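Local coordinates for mutT/nudix family protein (Listeria innocua, PDB 3I9X) that probably acts as a hydrolase of the Nudix family, this chain being the part of a longer bacterial protein that holds the Nudix domain, at residues 147-152 with 163-168; 49-54 with 133-138. All blocks are in the same frame, centred on the assembly; numbering follows the deposited sequence.

Contact 1 (147-152 with 163-168); sequences FPMTEA and DMLKKA
Met149, Ala152 and Leu165 meet without any flat group between them. The one aromatic ring of the two segments, Phe147, lies off to the side. At its edge, in the ring plane, sits the carboxylate carbon of Glu151, with Glu151 CD 3.9 Å from Phe147 CD1. Trp69 meets the Phe147 ring in an edge-to-face stack.

The contact itself is small, apolar and buried. One methyl of Leu165 does most of the touching. Leu165 CD1 lies 4.0 Å from Ala152 CB and 4.1 Å from Met149 SD. The thioether sulfur also approaches the stem of the leucine, with Met149 SD 4.2 Å from Leu165 CB. Met149 leaves its helix with CG anti to the backbone N (chi1 172°). It then bends at chi2 (77°) and again at chi3, which brings the sulfur, and not the terminal methyl, alongside Leu165. The side chains of Met149 and Leu165 cross at a slant. No hydrogen bond links the segments.

Ala152 and Met149 lie one helical turn apart, so both face the same way. Pro148 is the N-cap of this turn, and Ala152 N bonds to Pro148 O at 3.0 Å. Ile48 of strand 43-52 lies beneath both Ala152 and Leu165. Leu165 also touches Ile33 and Val71 of the sheet.

The arrangement joins the short helix after strand 144-148 to the long helix 161-177. Both pack on the same face of the mixed sheet, forming part of one outer layer of the alpha/beta/alpha sandwich of the Nudix fold.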
ATOM      1  N   PHE A 147      -7.609  15.356  19.225  1.00 42.53           N
ATOM      2  CA  PHE A 147      -6.511  15.295  20.196  1.00 42.84           C
ATOM      3  C   PHE A 147      -5.226  15.900  19.639  1.00 42.86           C
ATOM      4  O   PHE A 147      -4.851  15.612  18.499  1.00 41.96           O
ATOM      5  CB  PHE A 147      -6.175  13.830  20.609  1.00 42.19           C
ATOM      6  CG  PHE A 147      -7.293  13.105  21.323  1.00 43.95           C
ATOM      7  CD1 PHE A 147      -7.423  13.183  22.712  1.00 44.61           C
ATOM      8  CD2 PHE A 147      -8.220  12.362  20.613  1.00 43.19           C
ATOM      9  CE1 PHE A 147      -8.461  12.526  23.364  1.00 46.46           C
ATOM     10  CE2 PHE A 147      -9.244  11.686  21.255  1.00 45.18           C
ATOM     11  CZ  PHE A 147      -9.374  11.771  22.633  1.00 46.95           C
ATOM     12  N   PRO A 148      -4.487  16.629  20.490  1.00 43.03           N
ATOM     13  CA  PRO A 148      -3.116  16.951  20.144  1.00 43.58           C
ATOM     14  C   PRO A 148      -2.428  15.640  19.905  1.00 43.83           C
ATOM     15  O   PRO A 148      -2.816  14.641  20.505  1.00 43.35           O
ATOM     16  CB  PRO A 148      -2.558  17.642  21.399  1.00 43.17           C
ATOM     17  CG  PRO A 148      -3.709  17.960  22.256  1.00 44.41           C
ATOM     18  CD  PRO A 148      -4.824  17.014  21.883  1.00 43.89           C
ATOM     19  N   MET A 149      -1.451  15.604  19.023  1.00 44.49           N
ATOM     20  CA  MET A 149      -0.988  14.304  18.561  1.00 45.78           C
ATOM     21  C   MET A 149      -0.199  13.629  19.657  1.00 46.58           C
ATOM     22  O   MET A 149      -0.271  12.416  19.802  1.00 45.89           O
ATOM     23  CB  MET A 149      -0.193  14.380  17.255  1.00 45.58           C
ATOM     24  CG  MET A 149       0.462  13.059  16.841  1.00 44.95           C
ATOM     25  SD  MET A 149      -0.624  11.806  16.114  1.00 39.75           S
ATOM     26  CE  MET A 149      -0.644  12.476  14.394  1.00 43.73           C
ATOM     27  N   THR A 150       0.500  14.406  20.481  1.00 48.40           N
ATOM     28  CA  THR A 150       1.282  13.814  21.567  1.00 49.07           C
ATOM     29  C   THR A 150       0.386  13.138  22.624  1.00 48.43           C
ATOM     30  O   THR A 150       0.742  12.089  23.120  1.00 49.37           O
ATOM     31  CB  THR A 150       2.256  14.823  22.206  1.00 50.11           C
ATOM     32  OG1 THR A 150       1.514  15.869  22.839  1.00 52.04           O
ATOM     33  CG2 THR A 150       3.210  15.399  21.147  1.00 50.58           C
ATOM     34  N   GLU A 151      -0.772  13.720  22.923  1.00 48.10           N
ATOM     35  CA  GLU A 151      -1.807  13.103  23.768  1.00 47.78           C
ATOM     36  C   GLU A 151      -2.460  11.864  23.099  1.00 47.13           C
ATOM     37  O   GLU A 151      -2.692  10.829  23.762  1.00 47.09           O
ATOM     38  CB  GLU A 151      -2.880  14.147  24.105  1.00 48.21           C
ATOM     39  CG  GLU A 151      -3.937  13.702  25.145  1.00 52.04           C
ATOM     40  CD  GLU A 151      -5.039  14.741  25.418  1.00 54.43           C
ATOM     41  OE1 GLU A 151      -6.159  14.332  25.869  1.00 55.38           O
ATOM     42  OE2 GLU A 151      -4.781  15.954  25.199  1.00 56.59           O
ATOM     43  N   ALA A 152      -2.731  11.961  21.793  1.00 44.52           N
ATOM     44  CA  ALA A 152      -3.316  10.839  21.049  1.00 43.92           C
ATOM     45  C   ALA A 152      -2.412   9.626  21.115  1.00 43.22           C
ATOM     46  O   ALA A 152      -2.887   8.499  21.244  1.00 42.72           O
ATOM     47  CB  ALA A 152      -3.618  11.211  19.608  1.00 41.47           C
ATOM     48  N   ASP A 163       0.788   2.286  15.830  1.00 44.57           N
ATOM     49  CA  ASP A 163       1.802   2.205  14.782  1.00 45.20           C
ATOM     50  C   ASP A 163       1.467   3.109  13.607  1.00 44.44           C
ATOM     51  O   ASP A 163       2.350   3.813  13.098  1.00 44.91           O
ATOM     52  CB  ASP A 163       1.966   0.770  14.301  1.00 46.58           C
ATOM     53  CG  ASP A 163       2.610  -0.095  15.351  1.00 50.86           C
ATOM     54  OD1 ASP A 163       3.419   0.469  16.143  1.00 61.50           O
ATOM     55  OD2 ASP A 163       2.312  -1.312  15.416  1.00 54.93           O
ATOM     56  N   MET A 164       0.201   3.100  13.191  1.00 42.65           N
ATOM     57  CA  MET A 164      -0.272   4.010  12.156  1.00 41.22           C
ATOM     58  C   MET A 164       0.000   5.485  12.563  1.00 40.81           C
ATOM     59  O   MET A 164       0.529   6.251  11.768  1.00 39.05           O
ATOM     60  CB  MET A 164      -1.755   3.841  11.848  1.00 40.45           C
ATOM     61  CG  MET A 164      -2.218   2.627  10.986  1.00 40.76           C
ATOM     62  SD  MET A 164      -3.944   2.854  10.458  1.00 31.29           S
ATOM     63  CE  MET A 164      -3.915   4.463  10.700  1.00 31.77           C
ATOM     64  N   LEU A 165      -0.339   5.879  13.787  1.00 40.71           N
ATOM     65  CA  LEU A 165      -0.186   7.269  14.167  1.00 41.53           C
ATOM     66  C   LEU A 165       1.269   7.678  14.254  1.00 42.45           C
ATOM     67  O   LEU A 165       1.580   8.810  13.914  1.00 41.89           O
ATOM     68  CB  LEU A 165      -0.857   7.665  15.487  1.00 40.56           C
ATOM     69  CG  LEU A 165      -2.332   7.452  15.795  1.00 43.94           C
ATOM     70  CD1 LEU A 165      -2.716   8.411  16.944  1.00 44.85           C
ATOM     71  CD2 LEU A 165      -3.279   7.562  14.631  1.00 40.04           C
ATOM     72  N   LYS A 166       2.140   6.799  14.761  1.00 44.22           N
ATOM     73  CA  LYS A 166       3.566   7.096  14.849  1.00 45.82           C
ATOM     74  C   LYS A 166       4.191   7.245  13.471  1.00 45.58           C
ATOM     75  O   LYS A 166       4.967   8.176  13.264  1.00 46.69           O
ATOM     76  CB  LYS A 166       4.322   6.015  15.643  1.00 47.65           C
ATOM     77  CG  LYS A 166       4.033   6.021  17.134  1.00 50.94           C
ATOM     78  CD  LYS A 166       4.731   4.859  17.853  1.00 56.65           C
ATOM     79  CE  LYS A 166       5.212   5.274  19.244  1.00 61.82           C
ATOM     80  NZ  LYS A 166       5.873   4.130  19.986  1.00 65.13           N
ATOM     81  N   LYS A 167       3.856   6.367  12.516  1.00 44.99           N
ATOM     82  CA  LYS A 167       4.375   6.533  11.150  1.00 44.81           C
ATOM     83  C   LYS A 167       3.772   7.785  10.418  1.00 45.43           C
ATOM     84  O   LYS A 167       4.435   8.415   9.575  1.00 44.87           O
ATOM     85  CB  LYS A 167       4.204   5.265  10.323  1.00 44.51           C
ATOM     86  N   ALA A 168       2.541   8.160  10.753  1.00 44.89           N
ATOM     87  CA  ALA A 168       1.932   9.338  10.120  1.00 45.43           C
ATOM     88  C   ALA A 168       2.569  10.579  10.707  1.00 45.67           C
ATOM     89  O   ALA A 168       2.996  11.443   9.985  1.00 44.78           O
ATOM     90  CB  ALA A 168       0.441   9.372  10.289  1.00 43.67           C
TER

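Contact 2 (49-54 with 133-138); sequences LLIKRS and EKRAAG
Leu49 and Arg135 bury the largest areas in this contact, followed by Ala136. Leu49 belongs to strand 43-52. The other two belong to the last turn of helix 129-137.

Leu49 reaches towards the helix with CG anti to its own nitrogen (chi1 -162°). Leu49 CD1 meets the methyl of Ala136 at 4.3 Å from Ala136 CB. Both Leu49 methyls also lie loosely beside the arginine stem, with Leu49 CD2 4.6 Å from Arg135 CB. Leu49 CA and Ala136 CA are the nearest pair of CA atoms across the two segments, 7.7 Å apart.

Arg135 is folded. Its chi1, chi2 and chi3 all lie between about -75° and -90°, which turns the guanidinium along the strand towards Ile51. There Arg135 NH2 lies 4.5 Å from Ile51 CD1, a loose approach made at a slant to the guanidinium plane. It is packing and not a polar bond.

Both terminal nitrogens of Arg135 have acidic partners outside the two segments. Its NH2 forms a salt bridge with OE2 of Glu93, and its NH1 forms one with OD2 of Asp140. Together these two bridges would fix the rotation of the group beside Ile51. No hydrogen bond crosses between the segments. Ile144 of the neighbouring strand lies against both Leu49 and Arg135 and extends the apolar patch.

Glu93 stands at the last glutamate of the REx(2)EE pattern of the Nudix signature, on helix 82-94. The contact packs helix 129-137 on the sheet, and the Arg135-Glu93 salt bridge ties the same helix to helix 82-94. This is packing within the alpha/beta/alpha sandwich of a Nudix domain.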
ATOM      1  N   LEU A  49      -8.187  13.611  14.639  1.00 34.39           N
ATOM      2  CA  LEU A  49      -9.527  13.118  14.939  1.00 34.98           C
ATOM      3  C   LEU A  49      -9.555  11.596  15.154  1.00 36.13           C
ATOM      4  O   LEU A  49      -9.161  10.799  14.292  1.00 36.43           O
ATOM      5  CB  LEU A  49     -10.528  13.445  13.843  1.00 33.67           C
ATOM      6  CG  LEU A  49     -11.987  13.341  14.287  1.00 36.98           C
ATOM      7  CD1 LEU A  49     -12.436  14.564  15.125  1.00 37.96           C
ATOM      8  CD2 LEU A  49     -12.982  13.175  13.080  1.00 39.03           C
ATOM      9  N   LEU A  50     -10.095  11.181  16.290  1.00 36.80           N
ATOM     10  CA  LEU A  50     -10.201   9.761  16.598  1.00 36.85           C
ATOM     11  C   LEU A  50     -11.570   9.440  17.143  1.00 37.30           C
ATOM     12  O   LEU A  50     -12.244  10.315  17.680  1.00 37.58           O
ATOM     13  CB  LEU A  50      -9.148   9.359  17.591  1.00 36.20           C
ATOM     14  CG  LEU A  50      -7.699   9.502  17.209  1.00 36.98           C
ATOM     15  CD1 LEU A  50      -6.797   9.256  18.506  1.00 33.52           C
ATOM     16  CD2 LEU A  50      -7.332   8.573  16.082  1.00 34.05           C
ATOM     17  N   ILE A  51     -11.951   8.172  16.976  1.00 37.15           N
ATOM     18  CA  ILE A  51     -13.280   7.706  17.260  1.00 37.73           C
ATOM     19  C   ILE A  51     -13.203   6.491  18.220  1.00 38.18           C
ATOM     20  O   ILE A  51     -12.572   5.449  17.943  1.00 36.99           O
ATOM     21  CB  ILE A  51     -13.997   7.313  15.968  1.00 36.80           C
ATOM     22  CG1 ILE A  51     -14.008   8.496  14.958  1.00 38.90           C
ATOM     23  CG2 ILE A  51     -15.425   6.813  16.261  1.00 36.50           C
ATOM     24  CD1 ILE A  51     -14.737   8.170  13.660  1.00 38.45           C
ATOM     25  N   LYS A  52     -13.846   6.620  19.370  1.00 39.25           N
ATOM     26  CA  LYS A  52     -13.758   5.524  20.371  1.00 39.62           C
ATOM     27  C   LYS A  52     -14.668   4.399  19.926  1.00 38.58           C
ATOM     28  O   LYS A  52     -15.822   4.634  19.604  1.00 38.63           O
ATOM     29  CB  LYS A  52     -14.166   6.038  21.721  1.00 40.49           C
ATOM     30  CG  LYS A  52     -13.990   5.084  22.907  1.00 43.34           C
ATOM     31  CD  LYS A  52     -14.648   5.714  24.126  1.00 49.60           C
ATOM     32  CE  LYS A  52     -13.683   5.886  25.284  1.00 55.23           C
ATOM     33  NZ  LYS A  52     -14.248   6.839  26.282  1.00 57.26           N
ATOM     34  N   ARG A  53     -14.141   3.186  19.863  1.00 38.99           N
ATOM     35  CA  ARG A  53     -14.992   2.026  19.566  1.00 39.87           C
ATOM     36  C   ARG A  53     -16.006   1.778  20.688  1.00 40.33           C
ATOM     37  O   ARG A  53     -15.676   1.866  21.864  1.00 40.03           O
ATOM     38  CB  ARG A  53     -14.166   0.781  19.341  1.00 40.09           C
ATOM     39  CG  ARG A  53     -13.342   0.838  18.022  1.00 38.94           C
ATOM     40  CD  ARG A  53     -12.556  -0.427  17.831  1.00 39.65           C
ATOM     41  NE  ARG A  53     -13.416  -1.615  17.757  1.00 40.16           N
ATOM     42  CZ  ARG A  53     -14.116  -1.993  16.688  1.00 41.90           C
ATOM     43  NH1 ARG A  53     -14.072  -1.308  15.551  1.00 41.52           N
ATOM     44  NH2 ARG A  53     -14.863  -3.072  16.755  1.00 43.29           N
ATOM     45  N   SER A  54     -17.234   1.524  20.287  1.00 40.76           N
ATOM     46  CA  SER A  54     -18.289   1.103  21.196  1.00 42.40           C
ATOM     47  C   SER A  54     -17.849  -0.039  22.126  1.00 40.73           C
ATOM     48  O   SER A  54     -17.060  -0.905  21.744  1.00 39.66           O
ATOM     49  CB  SER A  54     -19.540   0.673  20.390  1.00 43.08           C
ATOM     50  OG  SER A  54     -20.588   0.251  21.263  1.00 46.62           O
ATOM     51  N   GLU A 133     -13.490  19.998  14.546  1.00 54.05           N
ATOM     52  CA  GLU A 133     -14.137  20.507  15.781  1.00 55.66           C
ATOM     53  C   GLU A 133     -15.638  20.250  15.767  1.00 56.82           C
ATOM     54  O   GLU A 133     -16.183  19.806  16.763  1.00 57.00           O
ATOM     55  CB  GLU A 133     -13.834  22.003  15.998  1.00 55.95           C
ATOM     56  CG  GLU A 133     -12.378  22.305  16.387  1.00 56.83           C
ATOM     57  CD  GLU A 133     -11.966  23.784  16.225  1.00 60.72           C
ATOM     58  OE1 GLU A 133     -12.623  24.546  15.469  1.00 59.99           O
ATOM     59  OE2 GLU A 133     -10.941  24.176  16.847  1.00 62.70           O
ATOM     60  N   LYS A 134     -16.300  20.471  14.636  1.00 58.89           N
ATOM     61  CA  LYS A 134     -17.747  20.168  14.526  1.00 60.94           C
ATOM     62  C   LYS A 134     -18.087  18.739  14.948  1.00 61.46           C
ATOM     63  O   LYS A 134     -18.994  18.520  15.773  1.00 61.96           O
ATOM     64  CB  LYS A 134     -18.275  20.405  13.106  1.00 61.64           C
ATOM     65  CG  LYS A 134     -18.754  21.832  12.807  1.00 65.39           C
ATOM     66  CD  LYS A 134     -19.657  21.902  11.533  1.00 69.49           C
ATOM     67  CE  LYS A 134     -21.018  21.148  11.710  1.00 71.99           C
ATOM     68  NZ  LYS A 134     -21.892  21.152  10.477  1.00 71.39           N
ATOM     69  N   ARG A 135     -17.372  17.760  14.388  1.00 61.89           N
ATOM     70  CA  ARG A 135     -17.662  16.346  14.694  1.00 62.23           C
ATOM     71  C   ARG A 135     -17.314  15.978  16.128  1.00 61.49           C
ATOM     72  O   ARG A 135     -18.035  15.213  16.753  1.00 61.14           O
ATOM     73  CB  ARG A 135     -16.948  15.395  13.719  1.00 63.00           C
ATOM     74  CG  ARG A 135     -17.772  15.093  12.487  1.00 66.77           C
ATOM     75  CD  ARG A 135     -18.888  14.042  12.755  1.00 69.78           C
ATOM     76  NE  ARG A 135     -18.421  12.655  12.679  1.00 72.53           N
ATOM     77  CZ  ARG A 135     -19.098  11.592  13.130  1.00 74.90           C
ATOM     78  NH1 ARG A 135     -20.289  11.728  13.722  1.00 74.92           N
ATOM     79  NH2 ARG A 135     -18.566  10.376  13.016  1.00 75.34           N
ATOM     80  N   ALA A 136     -16.222  16.528  16.647  1.00 61.00           N
ATOM     81  CA  ALA A 136     -15.835  16.273  18.029  1.00 61.46           C
ATOM     82  C   ALA A 136     -16.826  16.908  19.024  1.00 62.68           C
ATOM     83  O   ALA A 136     -16.932  16.465  20.165  1.00 61.70           O
ATOM     84  CB  ALA A 136     -14.448  16.753  18.288  1.00 59.92           C
ATOM     85  N   ALA A 137     -17.542  17.945  18.583  1.00 64.72           N
ATOM     86  CA  ALA A 137     -18.479  18.670  19.451  1.00 66.35           C
ATOM     87  C   ALA A 137     -19.953  18.315  19.187  1.00 67.71           C
ATOM     88  O   ALA A 137     -20.811  18.698  19.967  1.00 68.18           O
ATOM     89  CB  ALA A 137     -18.257  20.190  19.332  1.00 65.98           C
ATOM     90  N   GLY A 138     -20.244  17.583  18.109  1.00 69.20           N
ATOM     91  CA  GLY A 138     -21.619  17.218  17.771  1.00 70.15           C
ATOM     92  C   GLY A 138     -22.283  16.188  18.681  1.00 71.43           C
ATOM     93  O   GLY A 138     -21.914  16.022  19.857  1.00 71.03           O
TER

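Overall arrangement
The centres of contacts 1 and 2 lie about 15 Å apart. The contacts occur in series along the chain, with strand 144-148 following helix 129-137. Strand 43-52 relates them through its alternating side chains. Leu49 serves contact 2, while Leu50 points to the other face and packs against contact 1. Leu50 CD1 is 3.9 Å from Ala152 CB and 4.0 Å from Phe147 CD2. The two contacts thus lie on opposite faces of one sheet. Contact 2 lies on the side linked to helix 82-94, which carries the family's Nudix signature and where the catalytic site of such enzymes is expected.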